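Local atomic coordinates of CcbJ (Streptomyces caelestis, PDB entry 4HGZ), a protein that probably transfers a methyl group from S-adenosyl-L-methionine to a nitrogen atom of its substrate. Residues P46-A58 with G74-E86. Residues are numbered along the deposited sequence; the frame is centred on the assembly and turned at random.
Sequences PPPDGREAALFVA and GRVAFPLADLGVE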
loop_
_atom_site.group_PDB
_atom_site.type_symbol
_atom_site.label_atom_id
_atom_site.label_comp_id
_atom_site.label_asym_id
_atom_site.label_seq_id
_atom_site.Cartn_x
_atom_site.Cartn_y
_atom_site.Cartn_z
ATOM N N PRO C 46 17.441 11.268 20.484
ATOM C CA PRO C 46 18.474 10.840 19.544
ATOM C C PRO C 46 18.712 9.336 19.697
ATOM O O PRO C 46 18.379 8.766 20.740
ATOM C CB PRO C 46 19.705 11.648 19.977
ATOM C CG PRO C 46 19.404 12.141 21.393
ATOM C CD PRO C 46 18.004 11.736 21.763
ATOM N N PRO C 47 19.282 8.689 18.668
ATOM C CA PRO C 47 19.394 7.227 18.716
ATOM C C PRO C 47 20.125 6.774 19.979
ATOM O O PRO C 47 21.177 7.321 20.318
ATOM C CB PRO C 47 20.194 6.886 17.454
ATOM C CG PRO C 47 20.931 8.151 17.111
ATOM C CD PRO C 47 20.043 9.279 17.553
ATOM N N PRO C 48 19.563 5.777 20.679
ATOM C CA PRO C 48 20.042 5.370 21.999
ATOM C C PRO C 48 21.355 4.605 21.942
ATOM O O PRO C 48 21.631 3.789 22.815
ATOM C CB PRO C 48 18.921 4.456 22.509
ATOM C CG PRO C 48 18.330 3.878 21.277
ATOM C CD PRO C 48 18.443 4.941 20.210
ATOM N N ASP C 49 22.169 4.882 20.935
ATOM C CA ASP C 49 23.386 4.114 20.747
ATOM C C ASP C 49 24.675 4.902 20.978
ATOM O O ASP C 49 25.738 4.536 20.452
ATOM C CB ASP C 49 23.391 3.449 19.367
ATOM C CG ASP C 49 23.505 4.442 18.235
ATOM O OD1 ASP C 49 23.512 5.662 18.505
ATOM O OD2 ASP C 49 23.591 3.996 17.067
ATOM N N GLY C 50 24.589 5.976 21.765
ATOM C CA GLY C 50 25.782 6.735 22.108
ATOM C C GLY C 50 26.884 5.774 22.519
ATOM O O GLY C 50 27.968 5.749 21.925
ATOM N N ARG C 51 26.596 4.959 23.529
ATOM C CA ARG C 51 27.563 3.987 24.023
ATOM C C ARG C 51 28.173 3.148 22.910
ATOM O O ARG C 51 29.385 2.971 22.849
ATOM C CB ARG C 51 26.908 3.058 25.036
ATOM C CG ARG C 51 26.677 3.682 26.379
ATOM C CD ARG C 51 27.988 4.111 26.964
ATOM N NE ARG C 51 27.775 4.841 28.208
ATOM C CZ ARG C 51 28.685 5.610 28.798
ATOM N NH1 ARG C 51 29.895 5.760 28.264
ATOM N NH2 ARG C 51 28.380 6.226 29.930
ATOM N N GLU C 52 27.333 2.608 22.036
ATOM C CA GLU C 52 27.834 1.678 21.024
ATOM C C GLU C 52 28.698 2.389 19.994
ATOM O O GLU C 52 29.730 1.861 19.572
ATOM C CB GLU C 52 26.692 0.905 20.357
ATOM C CG GLU C 52 25.988 -0.092 21.295
ATOM C CD GLU C 52 25.280 0.601 22.444
ATOM O OE1 GLU C 52 25.057 1.832 22.345
ATOM O OE2 GLU C 52 24.951 -0.076 23.444
ATOM N N ALA C 53 28.279 3.590 19.599
ATOM C CA ALA C 53 29.083 4.401 18.703
ATOM C C ALA C 53 30.457 4.605 19.317
ATOM O O ALA C 53 31.480 4.479 18.634
ATOM C CB ALA C 53 28.422 5.741 18.450
ATOM N N ALA C 54 30.479 4.923 20.608
ATOM C CA ALA C 54 31.742 5.214 21.275
ATOM C C ALA C 54 32.668 4.003 21.177
ATOM O O ALA C 54 33.802 4.095 20.694
ATOM C CB ALA C 54 31.509 5.617 22.735
ATOM N N LEU C 55 32.174 2.857 21.626
ATOM C CA LEU C 55 32.969 1.645 21.591
ATOM C C LEU C 55 33.482 1.450 20.165
ATOM O O LEU C 55 34.683 1.268 19.938
ATOM C CB LEU C 55 32.136 0.452 22.073
ATOM C CG LEU C 55 31.802 0.417 23.582
ATOM C CD1 LEU C 55 30.554 -0.435 23.911
ATOM C CD2 LEU C 55 33.000 -0.060 24.409
ATOM N N PHE C 56 32.571 1.535 19.202
ATOM C CA PHE C 56 32.935 1.373 17.802
ATOM C C PHE C 56 34.097 2.272 17.409
ATOM O O PHE C 56 35.113 1.792 16.917
ATOM C CB PHE C 56 31.742 1.646 16.892
ATOM C CG PHE C 56 31.983 1.266 15.464
ATOM C CD1 PHE C 56 31.646 0.011 15.005
ATOM C CD2 PHE C 56 32.545 2.166 14.581
ATOM C CE1 PHE C 56 31.873 -0.340 13.692
ATOM C CE2 PHE C 56 32.776 1.820 13.263
ATOM C CZ PHE C 56 32.445 0.567 12.820
ATOM N N VAL C 57 33.947 3.578 17.618
ATOM C CA VAL C 57 35.012 4.520 17.276
ATOM C C VAL C 57 36.300 4.238 18.063
ATOM O O VAL C 57 37.381 4.133 17.475
ATOM C CB VAL C 57 34.559 5.981 17.447
ATOM C CG1 VAL C 57 35.738 6.913 17.357
ATOM C CG2 VAL C 57 33.534 6.337 16.385
ATOM N N ALA C 58 36.179 4.086 19.382
ATOM C CA ALA C 58 37.324 3.720 20.233
ATOM C C ALA C 58 38.141 2.566 19.659
ATOM O O ALA C 58 39.367 2.652 19.577
ATOM C CB ALA C 58 36.860 3.374 21.637
ATOM N N GLY C 74 27.190 16.224 22.882
ATOM C CA GLY C 74 28.158 15.226 23.342
ATOM C C GLY C 74 27.619 13.820 23.507
ATOM O O GLY C 74 28.177 13.013 24.261
ATOM N N ARG C 75 26.542 13.517 22.791
ATOM C CA ARG C 75 25.893 12.215 22.902
ATOM C C ARG C 75 26.883 11.067 22.723
ATOM O O ARG C 75 26.834 10.075 23.451
ATOM C CB ARG C 75 24.763 12.093 21.890
ATOM C CG ARG C 75 24.033 10.794 21.971
ATOM C CD ARG C 75 22.933 10.704 20.927
ATOM N NE ARG C 75 23.442 10.717 19.556
ATOM C CZ ARG C 75 23.805 9.630 18.880
ATOM N NH1 ARG C 75 23.733 8.433 19.451
ATOM N NH2 ARG C 75 24.240 9.740 17.628
ATOM N N VAL C 76 27.779 11.208 21.755
ATOM C CA VAL C 76 28.822 10.221 21.519
ATOM C C VAL C 76 30.147 10.610 22.185
ATOM O O VAL C 76 30.919 9.746 22.596
ATOM C CB VAL C 76 29.058 10.030 20.008
ATOM C CG1 VAL C 76 29.969 8.840 19.750
ATOM C CG2 VAL C 76 27.722 9.862 19.275
ATOM N N ALA C 77 30.400 11.909 22.301
ATOM C CA ALA C 77 31.682 12.412 22.803
ATOM C C ALA C 77 31.950 12.036 24.261
ATOM O O ALA C 77 33.058 11.634 24.611
ATOM C CB ALA C 77 31.789 13.932 22.605
ATOM N N PHE C 78 30.943 12.149 25.113
ATOM C CA PHE C 78 31.158 11.819 26.516
ATOM C C PHE C 78 31.364 10.322 26.773
ATOM O O PHE C 78 32.261 9.933 27.526
ATOM C CB PHE C 78 30.049 12.405 27.391
ATOM C CG PHE C 78 30.091 13.896 27.464
ATOM C CD1 PHE C 78 31.173 14.536 28.046
ATOM C CD2 PHE C 78 29.076 14.661 26.928
ATOM C CE1 PHE C 78 31.229 15.909 28.105
ATOM C CE2 PHE C 78 29.131 16.033 26.983
ATOM C CZ PHE C 78 30.204 16.657 27.576
ATOM N N PRO C 79 30.525 9.474 26.165
ATOM C CA PRO C 79 30.861 8.060 26.225
ATOM C C PRO C 79 32.259 7.803 25.673
ATOM O O PRO C 79 32.963 6.937 26.174
ATOM C CB PRO C 79 29.791 7.418 25.346
ATOM C CG PRO C 79 28.599 8.278 25.594
ATOM C CD PRO C 79 29.140 9.689 25.714
ATOM N N LEU C 80 32.674 8.550 24.656
ATOM C CA LEU C 80 34.047 8.405 24.188
ATOM C C LEU C 80 35.024 8.753 25.300
ATOM O O LEU C 80 36.030 8.071 25.505
ATOM C CB LEU C 80 34.312 9.269 22.960
ATOM C CG LEU C 80 34.101 8.506 21.647
ATOM C CD1 LEU C 80 34.117 9.438 20.441
ATOM C CD2 LEU C 80 35.152 7.397 21.488
ATOM N N ALA C 81 34.715 9.818 26.026
ATOM C CA ALA C 81 35.628 10.317 27.035
ATOM C C ALA C 81 35.739 9.309 28.166
ATOM O O ALA C 81 36.770 9.234 28.830
ATOM C CB ALA C 81 35.172 11.685 27.545
ATOM N N ASP C 82 34.685 8.519 28.370
ATOM C CA ASP C 82 34.704 7.454 29.388
ATOM C C ASP C 82 35.621 6.275 29.030
ATOM O O ASP C 82 36.022 5.508 29.910
ATOM C CB ASP C 82 33.287 6.939 29.691
ATOM C CG ASP C 82 32.456 7.932 30.501
ATOM O OD1 ASP C 82 33.032 8.705 31.306
ATOM O OD2 ASP C 82 31.216 7.932 30.345
ATOM N N LEU C 83 35.953 6.135 27.750
ATOM C CA LEU C 83 36.817 5.047 27.300
ATOM C C LEU C 83 38.265 5.510 27.162
ATOM O O LEU C 83 39.114 4.783 26.627
ATOM C CB LEU C 83 36.326 4.479 25.966
ATOM C CG LEU C 83 34.824 4.249 25.787
ATOM C CD1 LEU C 83 34.517 3.953 24.330
ATOM C CD2 LEU C 83 34.334 3.125 26.671
ATOM N N GLY C 84 38.533 6.723 27.640
ATOM C CA GLY C 84 39.879 7.299 27.609
ATOM C C GLY C 84 40.313 7.860 26.265
ATOM O O GLY C 84 41.509 8.025 26.014
ATOM N N VAL C 85 39.339 8.151 25.404
ATOM C CA VAL C 85 39.596 8.684 24.071
ATOM C C VAL C 85 39.490 10.217 24.033
ATOM O O VAL C 85 38.498 10.793 24.483
ATOM C CB VAL C 85 38.567 8.120 23.081
ATOM C CG1 VAL C 85 38.829 8.637 21.688
ATOM C CG2 VAL C 85 38.597 6.611 23.098
ATOM N N GLU C 86 40.504 10.879 23.487
ATOM C CA GLU C 86 40.453 12.337 23.335
ATOM C C GLU C 86 39.593 12.732 22.129
ATOM O O GLU C 86 39.897 12.368 20.990
ATOM C CB GLU C 86 41.859 12.924 23.198
ATOM C CG GLU C 86 41.878 14.446 23.155
ATOM C CD GLU C 86 43.275 15.025 22.980
ATOM O OE1 GLU C 86 44.269 14.335 23.282
ATOM O OE2 GLU C 86 43.378 16.186 22.534
#
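R75 meets P47 and D49, in the loop before helix 50-58, at the cofactor end of a Rossmann-like methyltransferase fold, where the turn after strand 66-69 opens into helix 77-82. The extended first part of the R75 side chain, with CG anti to the backbone N, brings CD against P46 CB; the bend at chi3 (64°) then turns the guanidinium into the loop. CG of P47 lies 3.4 Å above one face of that group, offset toward the rim, and V76 CG2 of its own segment lies over the opposite face. The guanidinium is flanked by these two aliphatic carbons, and its NH1 forms a salt bridge with D49 OD1 at 2.9 Å; the carboxylate and guanidinium planes are nearly coplanar. R75 is a residue that contacts S-adenosylhomocysteine in the ligand-bound protein, so D49 and the prolines probably help to position it.

Helices 50-58 and 77-82 cross at -54° with their axes 8.1 Å apart, a close approach permitted by G50 and A54. The methyl of A54 points into the other helix, against P79 CB and L80 CG. V76 CG1 packs on A53 CB, while V57 and L80 both extend to F134 of strand 130-135, joining the helix pair to the central sheet. Toward the end of the contact, L83 CD1 settles against A58 CB at 3.6 Å, and V85 CG2 reaches the same methyl.

At the outer margin R51 folds back, bent at chi2 (-60°), and crosses P79 at about a right angle with the proline CG over one guanidinium face. D82, whose OD1 is held by N109 ND2, presents OD2 to the guanidinium edge, receiving NH1 in plane through its anti lone pair at 3.3 Å and NH2 more weakly.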